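Local coordinates for natterin-like protein (Lethenteron camtschaticum, PDB 6IUL), which probably forms pores in cell membranes as a cytotoxic immune protein, combining a jacalin-like lectin domain with an aerolysin-type pore-forming region, at residues A[125-130]-A[136-141]; A[167-172]-A[302-307]; A[196-201]-A[216-221]. One frame throughout, in Å; residues are numbered along the deposited sequence.

Contact 1 of 3, residues A[125-130]-A[136-141]; sequences LGVQGR and DSMGFI
Two residues, Asp136 and Ser137, stand opposite the single Arg130, so the second strand of this antiparallel hairpin begins at a classic beta bulge. Asp136 meets the other strand with its CB, 3.3 Å from Arg130 O. Its OD2 has Arg88 as a long, weak ionic partner. Ser137 and Arg130 exchange two backbone hydrogen bonds, N to O in each direction, both 2.9 Å. Ser137 OG is set between its backbone N and carbonyl carbon (chi1 63°), which brings it alongside Arg130 CB at 3.6 Å. The Arg130 chain runs extended past it, and NH2 bonds Gly16 O. Met138 is opposite Gly129 in a non-hydrogen-bonded pair. Gly129 has no side chain, and Met138 CA comes within 4.0 Å of Gly129 CA. Met138 CG is swung away from the backbone N (chi1 -156°), and the thioether leans on the other strand, with Met138 SD 3.9 Å from Val127 CB. Gly139 exchanges two hydrogen bonds with Gln128; the one from Gly139 N to Gln128 O is 2.8 Å long. Phe140 lies beside Val127, and Val127 CG1 sits over one face of the Phe140 ring, 4.3 Å from the centroid. This is a CH-pi contact. Ile141 turns to the other face of the sheet. Its CG2 touches Leu125 CB at 4.1 Å, while its carbonyl accepts Leu125 N. Strand 17-22 pairs with the far edge of 124-131, and strand 6-12 with 135-155, giving one wall of the jacalin-type beta prism. Val127, Met138 and Phe140 point into the prism core, against strands 42-49 and 75-82.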
loop_
_atom_site.group_PDB
_atom_site.type_symbol
_atom_site.label_atom_id
_atom_site.label_comp_id
_atom_site.label_asym_id
_atom_site.label_seq_id
_atom_site.Cartn_x
_atom_site.Cartn_y
_atom_site.Cartn_z
ATOM N N LEU A 125 23.760 2.871 -16.597
ATOM C CA LEU A 125 23.639 4.325 -16.671
ATOM C C LEU A 125 23.976 4.881 -18.046
ATOM O O LEU A 125 23.808 6.086 -18.278
ATOM C CB LEU A 125 24.560 5.003 -15.662
ATOM C CG LEU A 125 24.229 4.867 -14.169
ATOM C CD1 LEU A 125 25.399 5.324 -13.334
ATOM C CD2 LEU A 125 22.956 5.619 -13.837
ATOM N N GLY A 126 24.446 4.053 -18.969
ATOM C CA GLY A 126 24.781 4.528 -20.310
ATOM C C GLY A 126 26.013 3.793 -20.853
ATOM O O GLY A 126 26.328 2.648 -20.438
ATOM N N VAL A 127 26.743 4.454 -21.755
ATOM C CA VAL A 127 27.910 3.851 -22.421
ATOM C C VAL A 127 29.089 4.785 -22.493
ATOM O O VAL A 127 28.940 5.974 -22.354
ATOM C CB VAL A 127 27.592 3.432 -23.859
ATOM C CG1 VAL A 127 26.512 2.361 -23.868
ATOM C CG2 VAL A 127 27.163 4.650 -24.685
ATOM N N GLN A 128 30.264 4.222 -22.726
ATOM C CA GLN A 128 31.457 5.020 -22.841
ATOM C C GLN A 128 32.429 4.269 -23.694
ATOM O O GLN A 128 32.548 3.036 -23.593
ATOM C CB GLN A 128 32.082 5.273 -21.452
ATOM C CG GLN A 128 33.298 6.209 -21.448
ATOM C CD GLN A 128 33.608 6.759 -20.040
ATOM O OE1 GLN A 128 32.723 7.264 -19.359
ATOM N NE2 GLN A 128 34.861 6.627 -19.614
ATOM N N GLY A 129 33.148 4.982 -24.547
ATOM C CA GLY A 129 34.119 4.339 -25.391
ATOM C C GLY A 129 34.785 5.267 -26.388
ATOM O O GLY A 129 35.001 6.449 -26.098
ATOM N N ARG A 130 35.150 4.713 -27.546
ATOM C CA ARG A 130 35.740 5.516 -28.614
ATOM C C ARG A 130 35.140 5.109 -29.952
ATOM O O ARG A 130 34.959 3.921 -30.228
ATOM C CB ARG A 130 37.263 5.355 -28.664
ATOM C CG ARG A 130 38.015 5.952 -27.504
ATOM C CD ARG A 130 39.508 5.659 -27.612
ATOM N NE ARG A 130 40.237 6.401 -26.580
ATOM C CZ ARG A 130 40.422 7.737 -26.604
ATOM N NH1 ARG A 130 41.104 8.333 -25.618
ATOM N NH2 ARG A 130 39.951 8.501 -27.620
ATOM N N ASP A 136 35.003 1.908 -32.345
ATOM C CA ASP A 136 36.331 1.357 -32.078
ATOM C C ASP A 136 36.404 0.588 -30.764
ATOM O O ASP A 136 37.024 -0.461 -30.678
ATOM C CB ASP A 136 37.345 2.498 -32.050
ATOM C CG ASP A 136 37.523 3.158 -33.410
ATOM O OD1 ASP A 136 36.733 4.100 -33.694
ATOM O OD2 ASP A 136 38.467 2.730 -34.147
ATOM N N SER A 137 35.767 1.135 -29.736
ATOM C CA SER A 137 35.658 0.460 -28.467
ATOM C C SER A 137 34.461 0.965 -27.692
ATOM O O SER A 137 34.011 2.093 -27.854
ATOM C CB SER A 137 36.974 0.617 -27.683
ATOM O OG SER A 137 37.191 1.971 -27.415
ATOM N N MET A 138 33.906 0.118 -26.850
ATOM C CA MET A 138 32.803 0.565 -25.986
ATOM C C MET A 138 32.646 -0.327 -24.782
ATOM O O MET A 138 33.008 -1.530 -24.825
ATOM C CB MET A 138 31.490 0.592 -26.738
ATOM C CG MET A 138 30.459 1.540 -26.152
ATOM S SD MET A 138 28.847 1.450 -26.945
ATOM C CE MET A 138 29.059 2.417 -28.399
ATOM N N GLY A 139 32.093 0.271 -23.706
ATOM C CA GLY A 139 31.637 -0.493 -22.577
ATOM C C GLY A 139 30.373 0.118 -22.013
ATOM O O GLY A 139 29.998 1.251 -22.334
ATOM N N PHE A 140 29.707 -0.641 -21.163
ATOM C CA PHE A 140 28.472 -0.179 -20.500
ATOM C C PHE A 140 28.768 0.247 -19.062
ATOM O O PHE A 140 29.451 -0.465 -18.314
ATOM C CB PHE A 140 27.425 -1.284 -20.523
ATOM C CG PHE A 140 26.867 -1.575 -21.910
ATOM C CD1 PHE A 140 27.587 -2.307 -22.821
ATOM C CD2 PHE A 140 25.610 -1.152 -22.277
ATOM C CE1 PHE A 140 27.102 -2.584 -24.088
ATOM C CE2 PHE A 140 25.104 -1.417 -23.553
ATOM C CZ PHE A 140 25.846 -2.134 -24.454
ATOM N N ILE A 141 28.283 1.422 -18.698
ATOM C CA ILE A 141 28.431 1.945 -17.356
ATOM C C ILE A 141 27.361 1.352 -16.462
ATOM O O ILE A 141 26.197 1.576 -16.690
ATOM C CB ILE A 141 28.273 3.470 -17.309
ATOM C CG1 ILE A 141 29.319 4.123 -18.201
ATOM C CG2 ILE A 141 28.525 4.002 -15.899
ATOM C CD1 ILE A 141 29.073 5.589 -18.471
#

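Contact 2 of 3, residues A[167-172]-A[302-307]; sequences QMEEIK and LTYTKM
Glu169 OE2 accepts a hydrogen bond from a water at 2.6 Å, and the same water is hydrogen-bonded to Tyr304 OH at 2.8 Å. The water therefore bridges the two segments. It lies at the edge of the tyrosine ring, in the ring plane. The carboxylate also approaches the ring directly, with Glu169 OE2 3.9 Å from Tyr304 CE2. It comes to the ring edge and not over a face. The two side chains cross at about a right angle, with carboxylate and ring planes 76° apart. Glu169 leaves its backbone at an unusual chi1 of -32°, then runs extended toward the tyrosine. Strands 166-178 and 290-313 do not pair with each other here. Each pairs with strand 260-285 in the long curled sheet of the aerolysin-type region, and only side chains and water span the gap. Even at the nearest point of the two backbones, Ile171 CA is 8.9 Å from Met307 CA. On the shared strand the single Ala266 stands opposite two residues, Ile171 and Lys172, a classic beta bulge. The second point of touch is apolar. Ile171 CD1 meets the end of Met307, with Met307 CE at 3.6 Å and Met307 CG at 3.9 Å from it. The Met307 chain is extended beyond CG (chi2 -174°), so CG, SD and CE all come near the one methyl. The two side chains cross almost perpendicularly. The strand that carries Ile171 also borders the second subunit: Glu170 and Lys172 make salt bridges to Lys76 and Asp118 of that subunit.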
loop_
_atom_site.group_PDB
_atom_site.type_symbol
_atom_site.label_atom_id
_atom_site.label_comp_id
_atom_site.label_asym_id
_atom_site.label_seq_id
_atom_site.Cartn_x
_atom_site.Cartn_y
_atom_site.Cartn_z
ATOM N N GLN A 167 -11.271 21.497 5.663
ATOM C CA GLN A 167 -12.715 21.335 5.519
ATOM C C GLN A 167 -13.253 20.479 6.688
ATOM O O GLN A 167 -12.757 19.361 6.942
ATOM C CB GLN A 167 -13.119 20.640 4.193
ATOM C CG GLN A 167 -12.852 21.366 2.849
ATOM C CD GLN A 167 -13.428 22.800 2.707
ATOM O OE1 GLN A 167 -13.376 23.369 1.627
ATOM N NE2 GLN A 167 -13.911 23.396 3.793
ATOM N N MET A 168 -14.284 21.011 7.352
ATOM C CA MET A 168 -14.924 20.377 8.495
ATOM C C MET A 168 -16.057 19.483 8.034
ATOM O O MET A 168 -16.811 19.829 7.121
ATOM C CB MET A 168 -15.452 21.454 9.460
ATOM C CG MET A 168 -14.372 22.362 10.036
ATOM S SD MET A 168 -13.005 21.499 10.879
ATOM C CE MET A 168 -12.260 22.905 11.741
ATOM N N GLU A 169 -16.142 18.304 8.645
ATOM C CA GLU A 169 -17.179 17.351 8.378
ATOM C C GLU A 169 -17.784 16.986 9.743
ATOM O O GLU A 169 -17.050 16.761 10.717
ATOM C CB GLU A 169 -16.641 16.025 7.804
ATOM C CG GLU A 169 -15.425 16.054 6.932
ATOM C CD GLU A 169 -14.964 14.646 6.551
ATOM O OE1 GLU A 169 -15.518 13.654 7.055
ATOM O OE2 GLU A 169 -14.061 14.551 5.708
ATOM N N GLU A 170 -19.091 16.842 9.777
ATOM C CA GLU A 170 -19.785 16.411 10.966
ATOM C C GLU A 170 -19.704 14.883 11.057
ATOM O O GLU A 170 -19.769 14.162 10.086
ATOM C CB GLU A 170 -21.228 16.848 10.925
ATOM C CG GLU A 170 -21.483 18.338 11.106
ATOM C CD GLU A 170 -23.008 18.646 11.231
ATOM O OE1 GLU A 170 -23.338 19.805 11.587
ATOM O OE2 GLU A 170 -23.885 17.741 10.975
ATOM N N ILE A 171 -19.518 14.385 12.249
ATOM C CA ILE A 171 -19.414 12.961 12.439
ATOM C C ILE A 171 -20.626 12.445 13.217
ATOM O O ILE A 171 -21.161 11.356 12.934
ATOM C CB ILE A 171 -18.145 12.634 13.235
ATOM C CG1 ILE A 171 -16.925 13.027 12.425
ATOM C CG2 ILE A 171 -18.102 11.129 13.614
ATOM C CD1 ILE A 171 -15.661 13.068 13.243
ATOM N N LYS A 172 -21.049 13.175 14.234
ATOM C CA LYS A 172 -22.112 12.631 15.106
ATOM C C LYS A 172 -22.865 13.736 15.802
ATOM O O LYS A 172 -22.258 14.773 16.206
ATOM C CB LYS A 172 -21.508 11.685 16.147
ATOM C CG LYS A 172 -22.525 11.122 17.157
ATOM C CD LYS A 172 -21.906 10.094 18.097
ATOM C CE LYS A 172 -22.950 9.535 19.073
ATOM N NZ LYS A 172 -22.394 8.514 19.982
ATOM N N LEU A 302 -3.144 13.637 2.081
ATOM C CA LEU A 302 -4.418 13.816 2.727
ATOM C C LEU A 302 -4.184 13.639 4.218
ATOM O O LEU A 302 -3.577 12.649 4.653
ATOM C CB LEU A 302 -5.427 12.791 2.228
ATOM C CG LEU A 302 -6.823 12.854 2.900
ATOM C CD1 LEU A 302 -7.456 14.218 2.661
ATOM C CD2 LEU A 302 -7.765 11.797 2.335
ATOM N N THR A 303 -4.600 14.620 5.005
ATOM C CA THR A 303 -4.442 14.530 6.443
ATOM C C THR A 303 -5.718 14.997 7.154
ATOM O O THR A 303 -6.620 15.592 6.527
ATOM C CB THR A 303 -3.235 15.340 6.921
ATOM O OG1 THR A 303 -2.913 14.957 8.264
ATOM C CG2 THR A 303 -3.495 16.844 6.875
ATOM N N TYR A 304 -5.790 14.699 8.443
ATOM C CA TYR A 304 -6.935 15.053 9.268
ATOM C C TYR A 304 -6.449 15.670 10.565
ATOM O O TYR A 304 -5.374 15.328 11.050
ATOM C CB TYR A 304 -7.816 13.852 9.588
ATOM C CG TYR A 304 -8.625 13.308 8.449
ATOM C CD1 TYR A 304 -8.076 12.390 7.538
ATOM C CD2 TYR A 304 -9.961 13.664 8.291
ATOM C CE1 TYR A 304 -8.826 11.865 6.501
ATOM C CE2 TYR A 304 -10.730 13.144 7.251
ATOM C CZ TYR A 304 -10.146 12.253 6.354
ATOM O OH TYR A 304 -10.919 11.760 5.321
ATOM N N THR A 305 -7.259 16.580 11.124
ATOM C CA THR A 305 -7.012 17.086 12.478
ATOM C C THR A 305 -7.551 16.083 13.497
ATOM O O THR A 305 -8.125 15.050 13.153
ATOM C CB THR A 305 -7.751 18.426 12.714
ATOM O OG1 THR A 305 -9.157 18.210 12.613
ATOM C CG2 THR A 305 -7.387 19.422 11.648
ATOM N N LYS A 306 -7.394 16.415 14.760
ATOM C CA LYS A 306 -8.070 15.682 15.858
ATOM C C LYS A 306 -9.568 15.963 15.812
ATOM O O LYS A 306 -9.993 17.021 15.332
ATOM C CB LYS A 306 -7.500 16.074 17.243
ATOM C CG LYS A 306 -6.135 15.428 17.607
ATOM C CD LYS A 306 -5.970 14.094 16.864
ATOM C CE LYS A 306 -4.725 13.277 17.163
ATOM N NZ LYS A 306 -4.833 12.562 18.455
ATOM N N MET A 307 -10.378 15.008 16.264
ATOM C CA MET A 307 -11.780 15.212 16.455
ATOM C C MET A 307 -12.029 16.272 17.513
ATOM O O MET A 307 -11.401 16.255 18.535
ATOM C CB MET A 307 -12.483 13.933 16.903
ATOM C CG MET A 307 -12.676 12.944 15.797
ATOM S SD MET A 307 -13.658 11.559 16.345
ATOM C CE MET A 307 -13.520 10.648 14.865
HETATM O O HOH W 1 -13.679 12.013 5.279
#

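Contact 3 of 3, residues A[196-201]-A[216-221]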
loop_
_atom_site.group_PDB
_atom_site.type_symbol
_atom_site.label_atom_id
_atom_site.label_comp_id
_atom_site.label_asym_id
_atom_site.label_seq_id
_atom_site.Cartn_x
_atom_site.Cartn_y
_atom_site.Cartn_z
ATOM N N LYS A 196 -5.325 8.461 6.091
ATOM C CA LYS A 196 -4.292 9.452 5.731
ATOM C C LYS A 196 -3.495 8.966 4.511
ATOM O O LYS A 196 -3.308 7.768 4.343
ATOM C CB LYS A 196 -3.348 9.699 6.892
ATOM C CG LYS A 196 -3.958 10.434 8.079
ATOM C CD LYS A 196 -2.947 10.536 9.243
ATOM C CE LYS A 196 -3.252 11.703 10.155
ATOM N NZ LYS A 196 -2.508 11.720 11.454
ATOM N N LYS A 197 -3.063 9.883 3.649
ATOM C CA LYS A 197 -2.314 9.514 2.447
ATOM C C LYS A 197 -1.101 10.390 2.244
ATOM O O LYS A 197 -1.153 11.592 2.528
ATOM C CB LYS A 197 -3.212 9.567 1.217
ATOM C CG LYS A 197 -4.277 8.490 1.191
ATOM C CD LYS A 197 -4.930 8.295 -0.177
ATOM C CE LYS A 197 -5.511 6.875 -0.227
ATOM N NZ LYS A 197 -6.235 6.535 -1.473
ATOM N N SER A 198 -0.042 9.790 1.704
ATOM C CA SER A 198 1.206 10.471 1.367
ATOM C C SER A 198 1.739 9.989 0.005
ATOM O O SER A 198 1.739 8.779 -0.295
ATOM C CB SER A 198 2.251 10.182 2.425
ATOM O OG SER A 198 2.063 10.959 3.586
ATOM N N SER A 199 2.192 10.931 -0.813
ATOM C CA SER A 199 2.710 10.636 -2.147
ATOM C C SER A 199 3.785 11.649 -2.560
ATOM O O SER A 199 3.547 12.857 -2.631
ATOM C CB SER A 199 1.601 10.631 -3.167
ATOM O OG SER A 199 2.149 10.513 -4.478
ATOM N N TRP A 200 4.991 11.158 -2.815
ATOM C CA TRP A 200 6.037 11.981 -3.415
ATOM C C TRP A 200 6.255 11.544 -4.853
ATOM O O TRP A 200 6.575 10.384 -5.101
ATOM C CB TRP A 200 7.316 11.851 -2.646
ATOM C CG TRP A 200 7.318 12.421 -1.259
ATOM C CD1 TRP A 200 7.648 13.707 -0.900
ATOM C CD2 TRP A 200 7.046 11.725 -0.037
ATOM N NE1 TRP A 200 7.622 13.831 0.455
ATOM C CE2 TRP A 200 7.227 12.641 1.009
ATOM C CE3 TRP A 200 6.655 10.417 0.268
ATOM C CZ2 TRP A 200 7.029 12.302 2.347
ATOM C CZ3 TRP A 200 6.448 10.070 1.578
ATOM C CH2 TRP A 200 6.660 11.006 2.622
ATOM N N SER A 201 6.087 12.467 -5.794
ATOM C CA SER A 201 6.172 12.153 -7.209
ATOM C C SER A 201 7.617 11.724 -7.559
ATOM O O SER A 201 8.575 12.180 -6.965
ATOM C CB SER A 201 5.722 13.336 -8.068
ATOM O OG SER A 201 6.673 14.426 -7.923
ATOM N N ALA A 216 11.963 10.906 5.948
ATOM C CA ALA A 216 11.355 12.238 6.057
ATOM C C ALA A 216 10.198 12.236 7.026
ATOM O O ALA A 216 9.697 11.182 7.412
ATOM C CB ALA A 216 10.838 12.681 4.706
ATOM N N GLY A 217 9.742 13.430 7.376
ATOM C CA GLY A 217 8.518 13.564 8.130
ATOM C C GLY A 217 7.357 13.820 7.202
ATOM O O GLY A 217 7.541 14.213 6.069
ATOM N N ILE A 218 6.139 13.649 7.697
ATOM C CA ILE A 218 4.954 13.861 6.863
ATOM C C ILE A 218 4.385 15.258 7.116
ATOM O O ILE A 218 4.262 15.689 8.270
ATOM C CB ILE A 218 3.906 12.757 7.144
ATOM C CG1 ILE A 218 4.337 11.449 6.461
ATOM C CG2 ILE A 218 2.525 13.164 6.666
ATOM C CD1 ILE A 218 3.478 10.249 6.798
ATOM N N PRO A 219 4.045 15.988 6.042
ATOM C CA PRO A 219 3.360 17.270 6.191
ATOM C C PRO A 219 2.009 17.104 6.895
ATOM O O PRO A 219 1.201 16.226 6.542
ATOM C CB PRO A 219 3.168 17.751 4.749
ATOM C CG PRO A 219 4.270 17.080 4.009
ATOM C CD PRO A 219 4.430 15.737 4.649
ATOM N N GLU A 220 1.793 17.945 7.897
ATOM C CA GLU A 220 0.600 17.872 8.731
ATOM C C GLU A 220 0.077 19.288 8.898
ATOM O O GLU A 220 0.772 20.283 8.652
ATOM C CB GLU A 220 0.934 17.262 10.116
ATOM C CG GLU A 220 1.302 15.786 10.100
ATOM C CD GLU A 220 1.801 15.262 11.441
ATOM O OE1 GLU A 220 1.931 16.061 12.410
ATOM O OE2 GLU A 220 2.074 14.040 11.512
ATOM N N VAL A 221 -1.138 19.369 9.410
ATOM C CA VAL A 221 -1.756 20.627 9.733
ATOM C C VAL A 221 -1.645 20.875 11.237
ATOM O O VAL A 221 -1.690 19.956 12.023
ATOM C CB VAL A 221 -3.203 20.607 9.252
ATOM C CG1 VAL A 221 -4.059 21.605 10.005
ATOM C CG2 VAL A 221 -3.252 20.872 7.756
#
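Ser198 and Ile218 make the closest packing contact between these two strands. Ser198 OG lies against the flank of the isoleucine, nearest Ile218 CD1 at 3.6 Å, with Ile218 CG1 and CG2 within 3.8 Å. The branch point of Ile218 gives this shape. CG1 lies anti to the carbonyl carbon (chi1 -76°) and CG2 anti to the backbone N, so both branches can reach the hydroxyl. The second packing contact is made by Trp200. The benzene end of its indole reaches the other strand, with Trp200 CZ2 4.5 Å from Ala216 CB. The same CZ2 is 4.2 Å from Gly217 O, which lies at the ring edge, near its plane. Trp200 CG is placed opposite the carbonyl carbon (chi1 -68°), which carries the benzene ring of the indole to Ala216 and Gly217. No hydrogen bond joins the two segments. The strand axes stay 8.5 Å apart and their directions differ by 126°, so this is packing between strands that are not sheet neighbours. The polar groups are bonded elsewhere. Ser198 OG bonds Tyr299 OH, and Trp200 NE1 bonds Tyr156 OH. The Tyr277 ring meets the indole edge-to-face, and the Tyr299 ring meets it with planes at about 55°. Lys196 NZ and Glu220 OE2, of opposite charge, are 5.1 Å apart and not in contact. Strand 212-223 forms a hairpin with 228-238, within the region related to the ETX/MTX2 toxins. The contact thus sets a buried hydroxyl against an isoleucine. Its hydrogen bond to Tyr299 satisfies the serine, and between the two strands there remains van der Waals packing.

Overall arrangement
All three contacts reach the same curled sheet. Contact 1 belongs to the lectin domain, about 57 Å from contact 2 and 40 Å from contact 3, centre to centre. It is a buried hairpin of paired strands held by backbone bonds, with apolar side chains on the core face. Contact 2 is only partly buried; its strands 166-178 and 290-313 both flank 260-285, and meet through a water and one apolar touch near the second subunit. Contact 3 is buried and packs side chains between strands 184-200 and 212-223, which do not pair. Contacts 2 and 3 meet: Leu302 N is 2.9 Å from Lys197 O, a probable hydrogen bond. Contact 3 is nested within the loop that contact 2 closes.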